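Local coordinates for protein benzoylformate decarboxylase (Mycobacterium smegmatis, PDB 4Q9D) that belongs to the thiamine diphosphate-dependent enzyme family, with three domains built on parallel sheets and a magnesium ion bound in the C-terminal one, at residues F193-R196 and I197-A200; A219-E222 and F223-L227. All blocks are in the same frame, centred on the assembly; numbering follows the deposited sequence.

Contact 1. Residues F193-R196 and I197-A200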
ATOM      1  N   PHE B 193      -5.440 -25.383 -28.823  1.00 25.59           N
ATOM      2  CA  PHE B 193      -4.757 -24.318 -29.563  1.00 32.17           C
ATOM      3  C   PHE B 193      -4.151 -24.873 -30.866  1.00 29.22           C
ATOM      4  O   PHE B 193      -4.196 -24.229 -31.921  1.00 29.89           O
ATOM      5  CB  PHE B 193      -3.659 -23.638 -28.712  1.00 22.04           C
ATOM      6  CG  PHE B 193      -4.175 -22.554 -27.743  1.00 28.96           C
ATOM      7  CD1 PHE B 193      -5.492 -22.551 -27.290  1.00 20.07           C
ATOM      8  CD2 PHE B 193      -3.317 -21.539 -27.294  1.00 21.35           C
ATOM      9  CE1 PHE B 193      -5.958 -21.559 -26.395  1.00 26.34           C
ATOM     10  CE2 PHE B 193      -3.766 -20.529 -26.390  1.00 24.61           C
ATOM     11  CZ  PHE B 193      -5.085 -20.540 -25.936  1.00 24.86           C
ATOM     12  N   ALA B 194      -3.540 -26.048 -30.768  1.00 25.97           N
ATOM     13  CA  ALA B 194      -2.930 -26.694 -31.927  1.00 28.97           C
ATOM     14  C   ALA B 194      -3.971 -26.966 -33.004  1.00 29.48           C
ATOM     15  O   ALA B 194      -3.700 -26.795 -34.185  1.00 31.95           O
ATOM     16  CB  ALA B 194      -2.246 -27.998 -31.525  1.00 28.28           C
ATOM     17  N   GLU B 195      -5.158 -27.393 -32.594  1.00 26.68           N
ATOM     18  CA  GLU B 195      -6.223 -27.635 -33.548  1.00 33.73           C
ATOM     19  C   GLU B 195      -6.599 -26.335 -34.250  1.00 43.15           C
ATOM     20  O   GLU B 195      -6.868 -26.333 -35.444  1.00 30.28           O
ATOM     21  CB  GLU B 195      -7.460 -28.240 -32.872  1.00 32.69           C
ATOM     22  CG  GLU B 195      -7.400 -29.747 -32.642  1.00 55.95           C
ATOM     23  CD  GLU B 195      -7.153 -30.542 -33.936  1.00 78.37           C
ATOM     24  OE1 GLU B 195      -7.599 -30.106 -35.032  1.00 73.89           O
ATOM     25  OE2 GLU B 195      -6.491 -31.605 -33.857  1.00 75.07           O
ATOM     26  N   ARG B 196      -6.632 -25.232 -33.508  1.00 32.18           N
ATOM     27  CA  ARG B 196      -7.028 -23.952 -34.094  1.00 28.57           C
ATOM     28  C   ARG B 196      -5.946 -23.504 -35.098  1.00 25.30           C
ATOM     29  O   ARG B 196      -6.235 -22.906 -36.135  1.00 30.90           O
ATOM     30  CB  ARG B 196      -7.207 -22.897 -32.999  1.00 28.67           C
ATOM     31  CG  ARG B 196      -7.405 -21.464 -33.528  1.00 29.81           C
ATOM     32  CD  ARG B 196      -8.777 -21.339 -34.189  1.00 33.94           C
ATOM     33  NE  ARG B 196      -9.003 -20.066 -34.861  1.00 28.60           N
ATOM     34  CZ  ARG B 196      -8.595 -19.802 -36.099  1.00 39.50           C
ATOM     35  NH1 ARG B 196      -7.923 -20.733 -36.782  1.00 27.61           N
ATOM     36  NH2 ARG B 196      -8.861 -18.616 -36.650  1.00 34.43           N
ATOM     37  N   ILE B 197      -4.702 -23.797 -34.764  1.00 25.72           N
ATOM     38  CA  ILE B 197      -3.567 -23.464 -35.612  1.00 26.46           C
ATOM     39  C   ILE B 197      -3.632 -24.303 -36.905  1.00 37.08           C
ATOM     40  O   ILE B 197      -3.386 -23.787 -37.982  1.00 35.42           O
ATOM     41  CB  ILE B 197      -2.241 -23.683 -34.849  1.00 26.01           C
ATOM     42  CG1 ILE B 197      -2.058 -22.611 -33.739  1.00 24.57           C
ATOM     43  CG2 ILE B 197      -1.010 -23.700 -35.803  1.00 29.29           C
ATOM     44  CD1 ILE B 197      -0.878 -22.953 -32.816  1.00 21.73           C
ATOM     45  N   ASN B 198      -3.976 -25.586 -36.793  1.00 27.64           N
ATOM     46  CA  ASN B 198      -4.044 -26.456 -37.963  1.00 39.57           C
ATOM     47  C   ASN B 198      -5.084 -25.944 -38.939  1.00 34.90           C
ATOM     48  O   ASN B 198      -4.942 -26.098 -40.146  1.00 37.02           O
ATOM     49  CB  ASN B 198      -4.453 -27.862 -37.565  1.00 33.24           C
ATOM     50  CG  ASN B 198      -3.360 -28.625 -36.894  1.00 33.06           C
ATOM     51  OD1 ASN B 198      -2.162 -28.339 -37.052  1.00 34.20           O
ATOM     52  ND2 ASN B 198      -3.763 -29.639 -36.142  1.00 35.52           N
ATOM     53  N   ALA B 199      -6.124 -25.313 -38.398  1.00 32.97           N
ATOM     54  CA  ALA B 199      -7.236 -24.830 -39.199  1.00 31.17           C
ATOM     55  C   ALA B 199      -6.960 -23.505 -39.889  1.00 35.80           C
ATOM     56  O   ALA B 199      -7.705 -23.123 -40.782  1.00 38.58           O
ATOM     57  CB  ALA B 199      -8.478 -24.701 -38.341  1.00 29.79           C
ATOM     58  N   ALA B 200      -5.936 -22.772 -39.456  1.00 33.17           N
ATOM     59  CA  ALA B 200      -5.668 -21.471 -40.065  1.00 34.79           C
ATOM     60  C   ALA B 200      -5.241 -21.620 -41.530  1.00 30.99           C
ATOM     61  O   ALA B 200      -4.509 -22.539 -41.880  1.00 36.02           O
ATOM     62  CB  ALA B 200      -4.583 -20.719 -39.285  1.00 28.23           C
TER

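Contact 2. Residues A219-E222 and F223-L227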
ATOM      1  N   ALA B 219      13.892 -24.355 -29.987  1.00 25.93           N
ATOM      2  CA  ALA B 219      12.525 -24.848 -30.049  1.00 26.32           C
ATOM      3  C   ALA B 219      11.653 -23.889 -30.825  1.00 21.03           C
ATOM      4  O   ALA B 219      10.716 -24.310 -31.497  1.00 27.98           O
ATOM      5  CB  ALA B 219      11.937 -25.077 -28.647  1.00 26.64           C
ATOM      6  N   GLY B 220      11.931 -22.593 -30.734  1.00 25.64           N
ATOM      7  CA  GLY B 220      11.128 -21.624 -31.475  1.00 21.54           C
ATOM      8  C   GLY B 220      11.371 -21.794 -32.983  1.00 26.28           C
ATOM      9  O   GLY B 220      10.452 -21.760 -33.809  1.00 26.79           O
ATOM     10  N   ILE B 221      12.628 -21.978 -33.345  1.00 24.76           N
ATOM     11  CA  ILE B 221      12.994 -22.193 -34.750  1.00 28.42           C
ATOM     12  C   ILE B 221      12.339 -23.458 -35.314  1.00 30.08           C
ATOM     13  O   ILE B 221      11.748 -23.445 -36.395  1.00 30.75           O
ATOM     14  CB  ILE B 221      14.508 -22.319 -34.889  1.00 28.04           C
ATOM     15  CG1 ILE B 221      15.164 -20.942 -34.714  1.00 25.09           C
ATOM     16  CG2 ILE B 221      14.883 -22.949 -36.267  1.00 31.43           C
ATOM     17  CD1 ILE B 221      16.674 -21.047 -34.505  1.00 24.50           C
ATOM     18  N   GLU B 222      12.425 -24.545 -34.557  1.00 28.77           N
ATOM     19  CA  GLU B 222      11.838 -25.808 -34.979  1.00 28.39           C
ATOM     20  C   GLU B 222      10.326 -25.687 -35.184  1.00 29.82           C
ATOM     21  O   GLU B 222       9.773 -26.163 -36.184  1.00 32.99           O
ATOM     22  CB  GLU B 222      12.171 -26.910 -33.963  1.00 23.90           C
ATOM     23  CG  GLU B 222      11.687 -28.290 -34.405  1.00 34.66           C
ATOM     24  CD  GLU B 222      11.925 -29.363 -33.353  1.00 45.78           C
ATOM     25  OE1 GLU B 222      12.095 -29.017 -32.162  1.00 53.55           O
ATOM     26  OE2 GLU B 222      11.935 -30.553 -33.719  1.00 50.25           O
ATOM     27  N   PHE B 223       9.646 -25.024 -34.255  1.00 26.83           N
ATOM     28  CA  PHE B 223       8.219 -24.786 -34.441  1.00 30.03           C
ATOM     29  C   PHE B 223       7.941 -23.874 -35.637  1.00 26.68           C
ATOM     30  O   PHE B 223       7.036 -24.121 -36.427  1.00 25.63           O
ATOM     31  CB  PHE B 223       7.570 -24.199 -33.181  1.00 24.22           C
ATOM     32  CG  PHE B 223       6.096 -23.928 -33.349  1.00 25.51           C
ATOM     33  CD1 PHE B 223       5.184 -24.972 -33.380  1.00 24.17           C
ATOM     34  CD2 PHE B 223       5.630 -22.639 -33.490  1.00 24.26           C
ATOM     35  CE1 PHE B 223       3.826 -24.726 -33.549  1.00 22.59           C
ATOM     36  CE2 PHE B 223       4.289 -22.389 -33.636  1.00 25.31           C
ATOM     37  CZ  PHE B 223       3.382 -23.440 -33.683  1.00 29.39           C
ATOM     38  N   ALA B 224       8.699 -22.793 -35.747  1.00 25.06           N
ATOM     39  CA  ALA B 224       8.436 -21.814 -36.789  1.00 31.64           C
ATOM     40  C   ALA B 224       8.626 -22.468 -38.160  1.00 35.55           C
ATOM     41  O   ALA B 224       7.859 -22.211 -39.092  1.00 29.64           O
ATOM     42  CB  ALA B 224       9.370 -20.609 -36.641  1.00 20.58           C
ATOM     43  N   GLU B 225       9.642 -23.324 -38.272  1.00 30.70           N
ATOM     44  CA  GLU B 225       9.933 -23.984 -39.558  1.00 33.39           C
ATOM     45  C   GLU B 225       8.862 -25.008 -39.965  1.00 35.30           C
ATOM     46  O   GLU B 225       8.457 -25.054 -41.118  1.00 35.12           O
ATOM     47  CB  GLU B 225      11.328 -24.607 -39.553  1.00 27.33           C
ATOM     48  CG  GLU B 225      12.431 -23.541 -39.634  1.00 33.07           C
ATOM     49  CD  GLU B 225      13.813 -24.162 -39.654  1.00 29.10           C
ATOM     50  OE1 GLU B 225      13.875 -25.395 -39.507  1.00 37.30           O
ATOM     51  OE2 GLU B 225      14.827 -23.425 -39.794  1.00 29.16           O
ATOM     52  N   LYS B 226       8.363 -25.783 -39.011  1.00 34.02           N
ATOM     53  CA  LYS B 226       7.217 -26.636 -39.291  1.00 26.90           C
ATOM     54  C   LYS B 226       5.974 -25.858 -39.686  1.00 33.57           C
ATOM     55  O   LYS B 226       5.283 -26.216 -40.635  1.00 36.17           O
ATOM     56  CB  LYS B 226       6.892 -27.536 -38.114  1.00 34.07           C
ATOM     57  CG  LYS B 226       5.772 -28.522 -38.439  1.00 29.51           C
ATOM     58  CD  LYS B 226       5.751 -29.617 -37.382  1.00 34.27           C
ATOM     59  CE  LYS B 226       4.645 -30.650 -37.656  1.00 36.42           C
ATOM     60  NZ  LYS B 226       4.732 -31.760 -36.679  1.00 32.68           N
ATOM     61  N   LEU B 227       5.651 -24.815 -38.940  1.00 28.62           N
ATOM     62  CA  LEU B 227       4.442 -24.062 -39.253  1.00 32.28           C
ATOM     63  C   LEU B 227       4.543 -23.336 -40.612  1.00 27.28           C
ATOM     64  O   LEU B 227       3.559 -23.228 -41.334  1.00 32.41           O
ATOM     65  CB  LEU B 227       4.136 -23.070 -38.143  1.00 23.74           C
ATOM     66  CG  LEU B 227       2.911 -22.191 -38.365  1.00 31.18           C
ATOM     67  CD1 LEU B 227       1.669 -23.057 -38.489  1.00 30.11           C
ATOM     68  CD2 LEU B 227       2.768 -21.157 -37.231  1.00 28.42           C
TER

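Contact 1. Residues F193-R196 and I197-A200
Arg196 has CG anti to the backbone N (chi1 171°) and bends at chi2 (70°), which carries its guanidinium forward along the helix until NH1 lies 3.9 Å from Ala200 N. That nitrogen sits at the edge of the group, in its plane, while NH2 forms a salt bridge with Asp294. Asn198 instead keeps CG beside its own backbone N and brings CG to 3.3 Å from Ala194 O. Its ND2 meets Glu195 OE1 only loosely, at 4.0 Å, and the carboxylate and amide planes stand 81° apart; the amide's OD1 is hydrogen-bonded to Asp330 N. Ile197 lays CG1 against Phe193 O at 3.2 Å, and its side chain packs on Leu269, Val271 and Leu296. Regular bonds run from Ile197 N to Phe193 O (2.9 Å) and from Asn198 N to Ala194 O (2.9 Å). Ala199 N reaches Glu195 O at 3.2 Å and, weakly, Arg196 O as well, a shift toward three-residue spacing. This is the C-terminal part of an amphipathic helix, 187-199, resting on strands 269-273 and 294-299 of a Rossmann-like parallel sheet.

Contact 2. Residues A219-E222 and F223-L227
The Glu225 carboxylate has the CG2 methyl of Ile221 over one of its faces, 3.8 Å from CD. The nearer oxygen is OE2, 3.6 Å from CG2, and it is also the atom hydrogen-bonded to His246 NE2, a bond that would limit how the group can turn. Phe223, the aromatic residue here, directs its ring away from 219-222 and into the side chains of Leu322, Leu325, Thr326 and Ile329, and together with Ala224 and Leu227 it touches strand 203-207, at Leu205 in its own case. What Phe223 offers the preceding turn is CB, 3.6 Å from Ala219 O.

Ile221 and Glu225, four residues apart, lie side by side and point the same way. Glu225 sets CG beside its backbone N (chi1 -73°), passing that carbon 3.3 Å from Ile221 O before the extended chain runs out alongside Ile221, so that its carboxylate turns a face to the methyl. The same carbonyl accepts Glu225 N at 2.8 Å.

Helix 217-227, which holds both segments, leads from strand 203-207 to its parallel neighbour 231-233, the beta-alpha-beta crossover of a Rossmann-like central domain. Gly220 O accepts Ala224 N at 2.8 Å and also has Ala224 CB 3.2 Å away.

Phe223 places CG anti to its backbone N (chi1 179°), the torsion that swings the ring clear of the preceding turn. Lys226, its chain extended, leaves in another direction, and its NZ reaches the backbone carbonyl of Thr326, with a weak bond to that of Ile329. Lys226 N bonds to Glu222 O at 3.2 Å.

How the contacts relate
From the N terminus, contact 1 comes first, on helix 187-199, and is complete before contact 2 begins on helix 217-227; the two are in series, neither nested nor crossing. Each is local to one helix and closes no long loop. Strand 203-207 and helix 209-213 lie between them along the chain. Their centres are about 15 Å apart, yet the helices meet where Ile197 CG2 packs on Leu227 CD1, 3.8 Å away. Both also share helix 318-328 and Ile329 just after it, so three helical elements of the central domain come together beside its parallel sheet, contact 1 on strands 269-273 and 294-299, contact 2 on 203-207.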